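Local coordinates for protein metallophosphoesterase (Clostridium thermocellum, PDB 4J6O) that acts as the phosphatase domain of the bacterial RNA repair enzyme Pnkp, a manganese-binding calcineurin-like metallophosphoesterase that probably removes 2',3' phosphates from RNA ends, at residues 56-61 with 238-243; 28-33 with 231-236; 101-104 with 108-111. All blocks are in the same frame, centred on the assembly; numbering follows the deposited sequence. Where two conformers were deposited one is given.

Interaction 1: 56-61 with 238-243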
ATOM      1  N   GLU A  56      16.621  -1.277 -15.919  1.00 38.88           N
ATOM      2  CA  GLU A  56      17.031   0.103 -15.676  1.00 34.35           C
ATOM      3  C   GLU A  56      17.265   0.387 -14.176  1.00 43.39           C
ATOM      4  O   GLU A  56      17.474   1.541 -13.777  1.00 41.20           O
ATOM      5  CB  GLU A  56      16.012   1.070 -16.266  1.00 42.63           C
ATOM      6  CG  GLU A  56      15.752   0.873 -17.760  1.00 38.95           C
ATOM      7  CD  GLU A  56      14.602   1.753 -18.260  1.00 83.29           C
ATOM      8  OE1 GLU A  56      13.828   2.303 -17.427  1.00 50.71           O
ATOM      9  OE2 GLU A  56      14.478   1.910 -19.493  1.00 67.89           O
ATOM     10  N   GLY A  57      17.215  -0.659 -13.355  1.00 39.97           N
ATOM     11  CA  GLY A  57      17.441  -0.517 -11.932  1.00 34.35           C
ATOM     12  C   GLY A  57      16.366   0.265 -11.153  1.00 54.23           C
ATOM     13  O   GLY A  57      16.637   0.860 -10.092  1.00 37.16           O
ATOM     14  N   ARG A  58      15.150   0.291 -11.684  1.00 33.95           N
ATOM     15  CA  ARG A  58      14.032   0.957 -11.000  1.00 36.43           C
ATOM     16  C   ARG A  58      13.616   0.129  -9.805  1.00 30.53           C
ATOM     17  O   ARG A  58      13.872  -1.069  -9.766  1.00 30.15           O
ATOM     18  CB  ARG A  58      12.852   1.144 -11.956  1.00 30.28           C
ATOM     19  CG  ARG A  58      13.231   1.964 -13.176  1.00 29.15           C
ATOM     20  CD  ARG A  58      11.994   2.319 -13.993  1.00 30.61           C
ATOM     21  NE  ARG A  58      11.128   3.298 -13.314  1.00 27.70           N
ATOM     22  CZ  ARG A  58      11.177   4.626 -13.458  1.00 31.81           C
ATOM     23  NH1 ARG A  58      10.275   5.365 -12.802  1.00 27.91           N
ATOM     24  NH2 ARG A  58      12.078   5.208 -14.305  1.00 30.57           N
ATOM     25  N   LYS A  59      12.992   0.789  -8.827  1.00 26.43           N
ATOM     26  CA  LYS A  59      12.537   0.136  -7.574  1.00 24.25           C
ATOM     27  C   LYS A  59      11.073   0.438  -7.372  1.00 24.47           C
ATOM     28  O   LYS A  59      10.613   1.450  -7.803  1.00 24.82           O
ATOM     29  CB  LYS A  59      13.347   0.593  -6.371  1.00 26.86           C
ATOM     30  CG  LYS A  59      14.842   0.185  -6.489  1.00 29.32           C
ATOM     31  CD  LYS A  59      15.518   0.265  -5.131  1.00 37.66           C
ATOM     32  CE  LYS A  59      16.998  -0.144  -5.313  1.00 48.26           C
ATOM     33  NZ  LYS A  59      17.727  -0.236  -4.026  1.00 58.07           N
ATOM     34  N   VAL A  60      10.373  -0.472  -6.720  1.00 22.89           N
ATOM     35  CA  VAL A  60       8.943  -0.325  -6.464  1.00 20.13           C
ATOM     36  C   VAL A  60       8.724   0.118  -5.019  1.00 20.81           C
ATOM     37  O   VAL A  60       9.344  -0.419  -4.075  1.00 23.48           O
ATOM     38  CB  VAL A  60       8.186  -1.658  -6.670  1.00 21.44           C
ATOM     39  CG1 VAL A  60       6.662  -1.472  -6.303  1.00 19.74           C
ATOM     40  CG2 VAL A  60       8.311  -2.163  -8.099  1.00 25.41           C
ATOM     41  N   LEU A  61       7.759   1.015  -4.845  1.00 18.95           N
ATOM     42  CA  LEU A  61       7.310   1.388  -3.496  1.00 17.48           C
ATOM     43  C   LEU A  61       5.841   1.037  -3.374  1.00 19.02           C
ATOM     44  O   LEU A  61       5.030   1.596  -4.098  1.00 18.54           O
ATOM     45  CB  LEU A  61       7.481   2.897  -3.280  1.00 20.92           C
ATOM     46  CG  LEU A  61       8.895   3.438  -3.449  1.00 22.64           C
ATOM     47  CD1 LEU A  61       8.837   4.949  -3.198  1.00 26.55           C
ATOM     48  CD2 LEU A  61       9.893   2.782  -2.502  1.00 24.90           C
ATOM     49  N   TYR A 238       8.259   7.903 -10.508  1.00 23.58           N
ATOM     50  CA  TYR A 238       9.029   8.995  -9.932  1.00 26.62           C
ATOM     51  C   TYR A 238      10.497   8.862 -10.333  1.00 26.34           C
ATOM     52  O   TYR A 238      11.065   7.796 -10.180  1.00 24.04           O
ATOM     53  CB  TYR A 238       8.925   8.889  -8.408  1.00 22.12           C
ATOM     54  CG  TYR A 238       9.659   9.996  -7.684  1.00 24.61           C
ATOM     55  CD1 TYR A 238      10.994   9.864  -7.399  1.00 28.69           C
ATOM     56  CD2 TYR A 238       9.008  11.177  -7.311  1.00 26.95           C
ATOM     57  CE1 TYR A 238      11.685  10.889  -6.749  1.00 26.67           C
ATOM     58  CE2 TYR A 238       9.682  12.197  -6.643  1.00 27.55           C
ATOM     59  CZ  TYR A 238      11.035  12.045  -6.394  1.00 35.14           C
ATOM     60  OH  TYR A 238      11.743  13.045  -5.742  1.00 30.04           O
ATOM     61  N   PRO A 239      11.144   9.970 -10.772  1.00 31.06           N
ATOM     62  CA  PRO A 239      10.689  11.362 -10.763  1.00 28.54           C
ATOM     63  C   PRO A 239       9.986  11.811 -12.016  1.00 31.98           C
ATOM     64  O   PRO A 239       9.703  13.024 -12.092  1.00 35.75           O
ATOM     65  CB  PRO A 239      11.996  12.147 -10.611  1.00 35.96           C
ATOM     66  CG  PRO A 239      12.955  11.301 -11.387  1.00 34.02           C
ATOM     67  CD  PRO A 239      12.583   9.867 -11.060  1.00 34.11           C
ATOM     68  N   GLU A 240       9.660  10.893 -12.927  1.00 31.31           N
ATOM     69  CA  GLU A 240       8.944  11.254 -14.141  1.00 31.17           C
ATOM     70  C   GLU A 240       7.572  11.863 -13.916  1.00 32.18           C
ATOM     71  O   GLU A 240       7.050  12.570 -14.782  1.00 34.78           O
ATOM     72  CB  GLU A 240       8.845  10.040 -15.072  1.00 34.35           C
ATOM     73  CG  GLU A 240      10.180   9.481 -15.480  1.00 33.05           C
ATOM     74  CD  GLU A 240      10.750   8.471 -14.524  1.00 36.74           C
ATOM     75  OE1 GLU A 240      10.197   8.301 -13.403  1.00 37.69           O
ATOM     76  OE2 GLU A 240      11.779   7.847 -14.863  1.00 34.44           O
ATOM     77  N   ARG A 241       6.964  11.571 -12.748  1.00 28.65           N
ATOM     78  CA  ARG A 241       5.631  12.072 -12.464  1.00 30.88           C
ATOM     79  C   ARG A 241       4.672  11.650 -13.583  1.00 29.14           C
ATOM     80  O   ARG A 241       3.885  12.446 -14.086  1.00 36.48           O
ATOM     81  CB  ARG A 241       5.648  13.585 -12.178  1.00 32.78           C
ATOM     82  CG  ARG A 241       6.636  13.904 -11.033  1.00 33.92           C
ATOM     83  CD  ARG A 241       6.382  15.197 -10.352  1.00 31.39           C
ATOM     84  NE  ARG A 241       7.458  15.488  -9.424  1.00 31.65           N
ATOM     85  CZ  ARG A 241       7.368  16.384  -8.456  1.00 37.46           C
ATOM     86  NH1 ARG A 241       8.413  16.606  -7.672  1.00 40.31           N
ATOM     87  NH2 ARG A 241       6.240  17.078  -8.304  1.00 46.40           N
ATOM     88  N   GLU A 242       4.760  10.357 -13.924  1.00 30.80           N
ATOM     89  CA  GLU A 242       3.881   9.735 -14.927  1.00 29.99           C
ATOM     90  C   GLU A 242       2.984   8.695 -14.302  1.00 27.44           C
ATOM     91  O   GLU A 242       3.429   7.909 -13.440  1.00 29.34           O
ATOM     92  CB  GLU A 242       4.726   9.017 -15.946  1.00 34.44           C
ATOM     93  CG  GLU A 242       5.514   9.973 -16.793  1.00 48.79           C
ATOM     94  CD  GLU A 242       6.506   9.288 -17.705  1.00 66.61           C
ATOM     95  OE1 GLU A 242       6.618   8.033 -17.659  1.00 39.62           O
ATOM     96  OE2 GLU A 242       7.178  10.029 -18.469  1.00 43.44           O
ATOM     97  N   ILE A 243       1.740   8.664 -14.772  1.00 28.70           N
ATOM     98  CA  ILE A 243       0.751   7.677 -14.355  1.00 30.57           C
ATOM     99  C   ILE A 243       0.724   6.502 -15.342  1.00 28.89           C
ATOM    100  O   ILE A 243       0.609   6.709 -16.561  1.00 29.31           O
ATOM    101  CB  ILE A 243      -0.623   8.297 -14.284  1.00 31.73           C
ATOM    102  CG1 ILE A 243      -0.654   9.469 -13.305  1.00 33.75           C
ATOM    103  CG2 ILE A 243      -1.669   7.260 -13.895  1.00 31.29           C
ATOM    104  CD1 ILE A 243      -0.039   9.167 -11.990  1.00 45.97           C
TER
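A salt bridge joins the buried Arg-58 to the partly exposed Glu-240 at one end of the five-stranded sheet of the calcineurin-like α/β fold. Arg-58 directly precedes strand 59-62, while Glu-240 lies in the turn of the β-hairpin 232-238/242-247. That turn contains a cis peptide before Pro-239, and it closes with a G1 beta bulge in which Arg-241 and Glu-242 both face Arg-237. Strand 14-17 runs between strands 59-62 and 232-238, so the arginine has to span it. From CB, which points at the hairpin, CG lies anti to the carbonyl carbon (chi1 -59°) and the chain continues extended to CD, with Pro-13 and Tyr-36 packed against the side chain. A bend at chi3 then turns the guanidinium, and NE makes a salt bridge with Asp-15 OD2 of strand 14-17. Beyond it the two terminal nitrogens grip Glu-240 end-on, one to each carboxylate oxygen. Arg-58 NH1 donates to Glu-240 OE1 at 3.0 Å in a nearly straight bond; it also gives a weak hydrogen bond to Phe-14 O. Tyr-238 O lies obliquely 3.7 Å from Arg-58 NH1. Held by Asp-15 at NE and by Glu-240 at NH1 and NH2, the guanidinium is probably fixed in rotation, and the paired acids probably offset the nearby positive charge of Arg-237. Both Glu-240 oxygens lie near the guanidinium plane, yet the two flat groups are turned 43° against each other. Consequently, Arg-58 NH2 meets Glu-240 OE2 on its syn side but 34° out of the carboxylate plane, at 2.7 Å.

Interaction 2: 28-33 with 231-236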
ATOM      1  N   LYS A  28       0.718  -8.252 -11.540  1.00 23.57           N
ATOM      2  CA  LYS A  28       1.694  -8.816 -12.455  1.00 23.15           C
ATOM      3  C   LYS A  28       1.670  -8.048 -13.763  1.00 25.80           C
ATOM      4  O   LYS A  28       2.740  -7.694 -14.285  1.00 26.10           O
ATOM      5  CB  LYS A  28       1.400 -10.282 -12.664  1.00 26.54           C
ATOM      6  CG  LYS A  28       2.293 -10.975 -13.707  1.00 32.80           C
ATOM      7  CD  LYS A  28       1.905 -12.420 -13.880  1.00 34.67           C
ATOM      8  CE  LYS A  28       2.968 -13.170 -14.707  1.00 52.67           C
ATOM      9  NZ  LYS A  28       2.822 -12.785 -16.119  1.00 52.80           N
ATOM     10  N   MET A  29       0.462  -7.772 -14.290  1.00 24.73           N
ATOM     11  CA  MET A  29       0.323  -6.981 -15.518  1.00 24.61           C
ATOM     12  C   MET A  29       0.980  -5.605 -15.388  1.00 21.79           C
ATOM     13  O   MET A  29       1.709  -5.168 -16.295  1.00 26.82           O
ATOM     14  CB  MET A  29      -1.169  -6.846 -15.922  1.00 26.89           C
ATOM     15  CG  MET A  29      -1.791  -8.113 -16.433  1.00 33.68           C
ATOM     16  SD  MET A  29      -3.605  -7.940 -16.497  1.00 39.69           S
ATOM     17  CE  MET A  29      -3.749  -6.987 -18.028  1.00 56.02           C
ATOM     18  N   LEU A  30       0.756  -4.943 -14.236  1.00 20.96           N
ATOM     19  CA  LEU A  30       1.249  -3.594 -14.070  1.00 20.07           C
ATOM     20  C   LEU A  30       2.784  -3.601 -13.981  1.00 25.16           C
ATOM     21  O   LEU A  30       3.479  -2.768 -14.570  1.00 22.33           O
ATOM     22  CB  LEU A  30       0.614  -2.951 -12.807  1.00 19.91           C
ATOM     23  CG  LEU A  30       1.122  -1.563 -12.489  1.00 18.02           C
ATOM     24  CD1 LEU A  30       0.879  -0.572 -13.633  1.00 23.70           C
ATOM     25  CD2 LEU A  30       0.309  -1.124 -11.246  1.00 17.70           C
ATOM     26  N   LEU A  31       3.325  -4.514 -13.191  1.00 21.11           N
ATOM     27  CA  LEU A  31       4.795  -4.613 -13.095  1.00 21.58           C
ATOM     28  C   LEU A  31       5.408  -4.883 -14.469  1.00 23.51           C
ATOM     29  O   LEU A  31       6.419  -4.265 -14.849  1.00 25.52           O
ATOM     30  CB  LEU A  31       5.172  -5.695 -12.086  1.00 23.53           C
ATOM     31  CG  LEU A  31       4.931  -5.392 -10.578  1.00 23.71           C
ATOM     32  CD1 LEU A  31       5.084  -6.617  -9.696  1.00 25.52           C
ATOM     33  CD2 LEU A  31       5.817  -4.250 -10.087  1.00 23.29           C
ATOM     34  N   GLU A  32       4.794  -5.786 -15.224  1.00 26.00           N
ATOM     35  CA  GLU A  32       5.367  -6.125 -16.541  1.00 26.00           C
ATOM     36  C   GLU A  32       5.296  -4.924 -17.460  1.00 22.75           C
ATOM     37  O   GLU A  32       6.235  -4.635 -18.221  1.00 29.11           O
ATOM     38  CB  GLU A  32       4.694  -7.368 -17.117  1.00 27.32           C
ATOM     39  CG  GLU A  32       5.096  -8.592 -16.319  1.00 29.02           C
ATOM     40  CD  GLU A  32       4.397  -9.875 -16.693  1.00 32.82           C
ATOM     41  OE1 GLU A  32       3.258  -9.850 -17.188  1.00 41.46           O
ATOM     42  OE2 GLU A  32       5.002 -10.921 -16.461  1.00 40.85           O
ATOM     43  N   LYS A  33       4.193  -4.187 -17.371  1.00 23.94           N
ATOM     44  CA  LYS A  33       4.032  -2.999 -18.201  1.00 26.46           C
ATOM     45  C   LYS A  33       5.073  -1.955 -17.841  1.00 29.93           C
ATOM     46  O   LYS A  33       5.512  -1.185 -18.689  1.00 31.56           O
ATOM     47  CB  LYS A  33       2.629  -2.438 -17.976  1.00 30.79           C
ATOM     48  CG  LYS A  33       2.244  -1.279 -18.844  1.00 33.60           C
ATOM     49  CD  LYS A  33       0.738  -1.011 -18.609  1.00 27.60           C
ATOM     50  CE  LYS A  33       0.201   0.158 -19.392  1.00 31.57           C
ATOM     51  NZ  LYS A  33      -1.273   0.122 -19.409  1.00 32.11           N
ATOM     52  N   GLY A 231     -12.014  -1.055 -10.589  1.00 23.71           N
ATOM     53  CA  GLY A 231     -11.388   0.147 -11.123  1.00 24.11           C
ATOM     54  C   GLY A 231     -10.104  -0.191 -11.832  1.00 24.23           C
ATOM     55  O   GLY A 231     -10.110  -0.937 -12.828  1.00 26.58           O
ATOM     56  N   LYS A 232      -8.985   0.318 -11.319  1.00 20.52           N
ATOM     57  CA  LYS A 232      -7.702   0.035 -11.953  1.00 24.94           C
ATOM     58  C   LYS A 232      -6.613   0.115 -10.912  1.00 21.83           C
ATOM     59  O   LYS A 232      -6.802   0.716  -9.852  1.00 22.66           O
ATOM     60  CB  LYS A 232      -7.409   0.966 -13.097  1.00 29.59           C
ATOM     61  CG  LYS A 232      -7.352   2.407 -12.810  1.00 27.73           C
ATOM     62  CD  LYS A 232      -7.679   3.170 -14.163  1.00 31.69           C
ATOM     63  CE  LYS A 232      -7.898   4.644 -13.895  1.00 37.94           C
ATOM     64  NZ  LYS A 232      -7.846   5.342 -15.223  1.00 45.43           N
ATOM     65  N   LEU A 233      -5.503  -0.526 -11.222  1.00 19.47           N
ATOM     66  CA  LEU A 233      -4.335  -0.494 -10.353  1.00 17.92           C
ATOM     67  C   LEU A 233      -3.365   0.492 -10.995  1.00 21.05           C
ATOM     68  O   LEU A 233      -3.029   0.349 -12.197  1.00 22.36           O
ATOM     69  CB  LEU A 233      -3.694  -1.860 -10.266  1.00 18.38           C
ATOM     70  CG  LEU A 233      -2.583  -1.982  -9.241  1.00 16.42           C
ATOM     71  CD1 LEU A 233      -3.177  -1.799  -7.824  1.00 18.82           C
ATOM     72  CD2 LEU A 233      -1.860  -3.367  -9.331  1.00 21.87           C
ATOM     73  N   THR A 234      -2.956   1.482 -10.205  1.00 17.90           N
ATOM     74  CA  THR A 234      -2.130   2.579 -10.688  1.00 21.80           C
ATOM     75  C   THR A 234      -0.711   2.533 -10.120  1.00 21.45           C
ATOM     76  O   THR A 234      -0.521   2.308  -8.873  1.00 19.31           O
ATOM     77  CB  THR A 234      -2.796   3.940 -10.336  1.00 18.79           C
ATOM     78  OG1 THR A 234      -4.007   4.038 -11.087  1.00 22.89           O
ATOM     79  CG2 THR A 234      -1.860   5.094 -10.671  1.00 24.65           C
ATOM     80  N   ALA A 235       0.264   2.840 -10.985  1.00 18.37           N
ATOM     81  CA  ALA A 235       1.624   3.147 -10.513  1.00 20.89           C
ATOM     82  C   ALA A 235       1.938   4.577 -10.855  1.00 20.58           C
ATOM     83  O   ALA A 235       1.534   5.067 -11.922  1.00 22.29           O
ATOM     84  CB  ALA A 235       2.693   2.250 -11.206  1.00 19.78           C
ATOM     85  N   TYR A 236       2.679   5.238  -9.981  1.00 18.22           N
ATOM     86  CA  TYR A 236       3.168   6.582 -10.216  1.00 20.86           C
ATOM     87  C   TYR A 236       4.672   6.482 -10.370  1.00 20.10           C
ATOM     88  O   TYR A 236       5.381   5.973  -9.474  1.00 20.67           O
ATOM     89  CB  TYR A 236       2.770   7.489  -9.015  1.00 22.33           C
ATOM     90  CG  TYR A 236       3.182   8.948  -9.135  1.00 24.17           C
ATOM     91  CD1 TYR A 236       4.483   9.357  -8.796  1.00 25.29           C
ATOM     92  CD2 TYR A 236       2.270   9.913  -9.493  1.00 31.50           C
ATOM     93  CE1 TYR A 236       4.838  10.712  -8.892  1.00 27.26           C
ATOM     94  CE2 TYR A 236       2.609  11.256  -9.568  1.00 31.07           C
ATOM     95  CZ  TYR A 236       3.881  11.635  -9.262  1.00 29.29           C
ATOM     96  OH  TYR A 236       4.169  12.974  -9.314  1.00 33.97           O
TER
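Leu-30 of helix 24-33 packs onto Leu-233 and Ala-235 of strand 232-238, a helix-on-sheet contact of the α/β metallophosphoesterase fold. Over these segments the axes approach to 9.2 Å and run 32° from parallel. The interface between them is apolar. Leu-30, with CG anti to the backbone N (chi1 177°), drops both methyls onto the strand and crosses the Leu-233 side chain at about a right angle. Its CD2 does most of the work, lying 3.6 Å from Leu-233 CG and 3.7 Å from Leu-233 CD2, and it also reaches the peptide joining Thr-234 to Ala-235. Val-246 of the neighbouring strand and Leu-34 after the helix extend this buried layer, and the side chain of Leu-233 is about 10 Å from the bound manganese ion. No hydrogen bond joins the two segments; their polar groups bond elsewhere. Thr-234 points away from the helix, where its OG1 bonds Thr-225 OG1. On the helix, Lys-28 NZ forms a salt bridge one turn along with Glu-32 OE2 at 2.9 Å, while Lys-33 NZ reaches Asp-245 O. Farther along the strand, the CB of Ala-235 is met by both methyls of Leu-30, CD1 and CD2 each 4.1 Å from it.

Interaction 3: 101-104 with 108-111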
ATOM      1  N   LEU A 101      -2.314  -8.388  10.798  1.00 30.81           N
ATOM      2  CA  LEU A 101      -1.248  -8.747  11.764  1.00 29.05           C
ATOM      3  C   LEU A 101      -1.800  -8.921  13.181  1.00 33.07           C
ATOM      4  O   LEU A 101      -1.463  -9.909  13.869  1.00 32.91           O
ATOM      5  CB  LEU A 101      -0.095  -7.738  11.735  1.00 31.56           C
ATOM      6  CG  LEU A 101       0.992  -7.928  12.803  1.00 38.69           C
ATOM      7  CD1 LEU A 101       1.590  -9.279  12.685  1.00 34.89           C
ATOM      8  CD2 LEU A 101       2.057  -6.884  12.672  1.00 38.23           C
ATOM      9  N   ARG A 102      -2.692  -8.023  13.600  1.00 34.31           N
ATOM     10  CA  ARG A 102      -3.301  -8.141  14.940  1.00 30.84           C
ATOM     11  C   ARG A 102      -4.112  -9.423  15.040  1.00 35.68           C
ATOM     12  O   ARG A 102      -4.089 -10.077  16.066  1.00 37.45           O
ATOM     13  CB  ARG A 102      -4.188  -6.937  15.223  1.00 31.36           C
ATOM     14  CG  ARG A 102      -3.355  -5.714  15.447  1.00 44.58           C
ATOM     15  CD  ARG A 102      -4.149  -4.437  15.496  1.00 61.86           C
ATOM     16  NE  ARG A 102      -3.219  -3.324  15.644  1.00 84.32           N
ATOM     17  CZ  ARG A 102      -3.474  -2.077  15.279  1.00 57.23           C
ATOM     18  NH1 ARG A 102      -4.648  -1.777  14.731  1.00 65.70           N
ATOM     19  NH2 ARG A 102      -2.550  -1.137  15.459  1.00 67.94           N
ATOM     20  N   LYS A 103      -4.808  -9.799  13.968  1.00 33.24           N
ATOM     21  CA  LYS A 103      -5.631 -11.007  13.994  1.00 31.81           C
ATOM     22  C   LYS A 103      -4.725 -12.251  14.054  1.00 33.99           C
ATOM     23  O   LYS A 103      -4.927 -13.148  14.870  1.00 39.29           O
ATOM     24  CB  LYS A 103      -6.566 -11.033  12.769  1.00 36.35           C
ATOM     25  CG  LYS A 103      -7.331 -12.336  12.546  1.00 35.70           C
ATOM     26  CD  LYS A 103      -8.308 -12.638  13.699  1.00 36.17           C
ATOM     27  CE  LYS A 103      -9.025 -13.945  13.451  1.00 48.74           C
ATOM     28  NZ  LYS A 103      -9.987 -14.247  14.547  1.00 44.46           N
ATOM     29  N   LEU A 104      -3.688 -12.293  13.217  1.00 36.86           N
ATOM     30  CA  LEU A 104      -2.773 -13.427  13.273  1.00 31.70           C
ATOM     31  C   LEU A 104      -2.048 -13.502  14.630  1.00 33.11           C
ATOM     32  O   LEU A 104      -1.641 -14.577  15.039  1.00 40.38           O
ATOM     33  CB  LEU A 104      -1.743 -13.385  12.125  1.00 34.94           C
ATOM     34  CG  LEU A 104      -2.361 -13.407  10.718  1.00 37.17           C
ATOM     35  CD1 LEU A 104      -1.297 -13.116   9.657  1.00 35.28           C
ATOM     36  CD2 LEU A 104      -3.052 -14.732  10.435  1.00 36.56           C
ATOM     37  N   ASP A 108      -9.034 -10.751  18.663  1.00 43.18           N
ATOM     38  CA  ASP A 108     -10.305 -11.197  18.116  1.00 43.44           C
ATOM     39  C   ASP A 108     -10.994 -10.047  17.401  1.00 62.50           C
ATOM     40  O   ASP A 108     -12.006  -9.536  17.865  1.00 59.25           O
ATOM     41  CB  ASP A 108     -11.191 -11.732  19.251  1.00 56.31           C
ATOM     42  CG  ASP A 108     -12.302 -12.649  18.754  1.00 83.36           C
ATOM     43  OD1 ASP A 108     -12.510 -12.746  17.516  1.00 85.43           O
ATOM     44  OD2 ASP A 108     -12.979 -13.267  19.611  1.00 99.72           O
ATOM     45  N   VAL A 109     -10.436  -9.641  16.262  1.00 44.37           N
ATOM     46  CA  VAL A 109     -10.918  -8.462  15.535  1.00 41.46           C
ATOM     47  C   VAL A 109     -12.155  -8.775  14.708  1.00 57.38           C
ATOM     48  O   VAL A 109     -12.441  -9.939  14.400  1.00 42.18           O
ATOM     49  CB  VAL A 109      -9.854  -7.924  14.580  1.00 43.67           C
ATOM     50  CG1 VAL A 109      -8.519  -7.749  15.288  1.00 46.03           C
ATOM     51  CG2 VAL A 109      -9.702  -8.842  13.338  1.00 40.80           C
ATOM     52  N   GLN A 110     -12.883  -7.737  14.327  1.00 43.16           N
ATOM     53  CA  GLN A 110     -14.068  -7.919  13.505  0.52 45.18           C
ATOM     54  C   GLN A 110     -13.692  -8.406  12.113  1.00 41.57           C
ATOM     55  O   GLN A 110     -12.817  -7.828  11.470  1.00 42.41           O
ATOM     56  CB  GLN A 110     -14.814  -6.603  13.373  0.52 47.22           C
ATOM     57  CG  GLN A 110     -15.389  -6.108  14.680  0.52 71.80           C
ATOM     58  CD  GLN A 110     -16.298  -4.921  14.476  0.52 57.88           C
ATOM     59  OE1 GLN A 110     -16.249  -4.262  13.429  0.52 45.90           O
ATOM     60  NE2 GLN A 110     -17.135  -4.641  15.466  0.52 60.22           N
ATOM     61  N   ILE A 111     -14.365  -9.455  11.647  1.00 34.33           N
ATOM     62  CA  ILE A 111     -14.095  -9.969  10.292  1.00 40.45           C
ATOM     63  C   ILE A 111     -14.917  -9.203   9.240  1.00 32.68           C
ATOM     64  O   ILE A 111     -16.081  -9.524   8.965  1.00 41.28           O
ATOM     65  CB  ILE A 111     -14.364 -11.474  10.194  1.00 39.14           C
ATOM     66  CG1 ILE A 111     -13.610 -12.237  11.291  1.00 36.02           C
ATOM     67  CG2 ILE A 111     -14.011 -12.009   8.783  1.00 34.69           C
ATOM     68  CD1 ILE A 111     -12.133 -11.909  11.424  1.00 35.95           C
TER
HETATM   69  O   HOH W   1     -11.811 -12.239  15.242  1.00 43.74           O
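Lys-103 and Val-109 pack together where the loop that joins helix 95-104 to helix 115-122 folds back on the last turn of the first helix. Their CA atoms lie 6.1 Å apart, the closest pair of CA atoms across the two segments. The side chains cross obliquely, with Val-109 pointing at the helix. Leaving CB with CG anti to the backbone N, the lysine bends at chi2 (64°) and is extended from there, which brings its CB and CD against one branch of the valine. Val-109 CG2 sits 3.9 Å from Lys-103 CB and 4.1 Å from Lys-103 CD, against both carbons, on one side of the bent chain. The other branch, CG1, faces the CB of Arg-102 more loosely; the arginine then leads off, its NH1 bonding Tyr-176 OH. Farther along the lysine, Ile-111 brings its CD1 to 4.2 Å from Lys-103 CE. Ile-111 also touches Asp-116 and Leu-119 of helix 115-122, so it bridges the lysine stem and the next helix. Val-109 adds to this by touching Leu-115. Asp-108 relates to Lys-103 differently: the two side chains run side by side, pointing the same way, and their charged ends are near each other without forming a salt bridge. A water lies between them. It accepts a bond from Lys-103 NZ at 2.8 Å and appears to donate to Asp-108 OD1 and Val-109 O, although both of those separations are short enough to leave the exact water position in doubt. Lys-103 NZ itself stays 4.2 Å from Asp-108 OD1.

Overall arrangement
From the N terminus, helix 24-33 comes first; its partner strand arrives only some 200 residues later, when 231-236 returns to close interaction 2. Segment 56-61 begins interaction 1, whose partner 238-243 follows shortly after 231-236. The two long loops therefore cross, and their segments alternate. They meet in and on the five-stranded sheet, where strands 232-238 and 242-247 are neighbours: Ile-243 packs on Tyr-236 and Thr-234, and Val-60 packs on Leu-31 of the helix. Interaction 3 is local, turning the end of helix 95-104 back towards helix 115-122 within both long loops. It lies on the opposite side of the chain's centre, its nearest atoms about 18 Å from interaction 1.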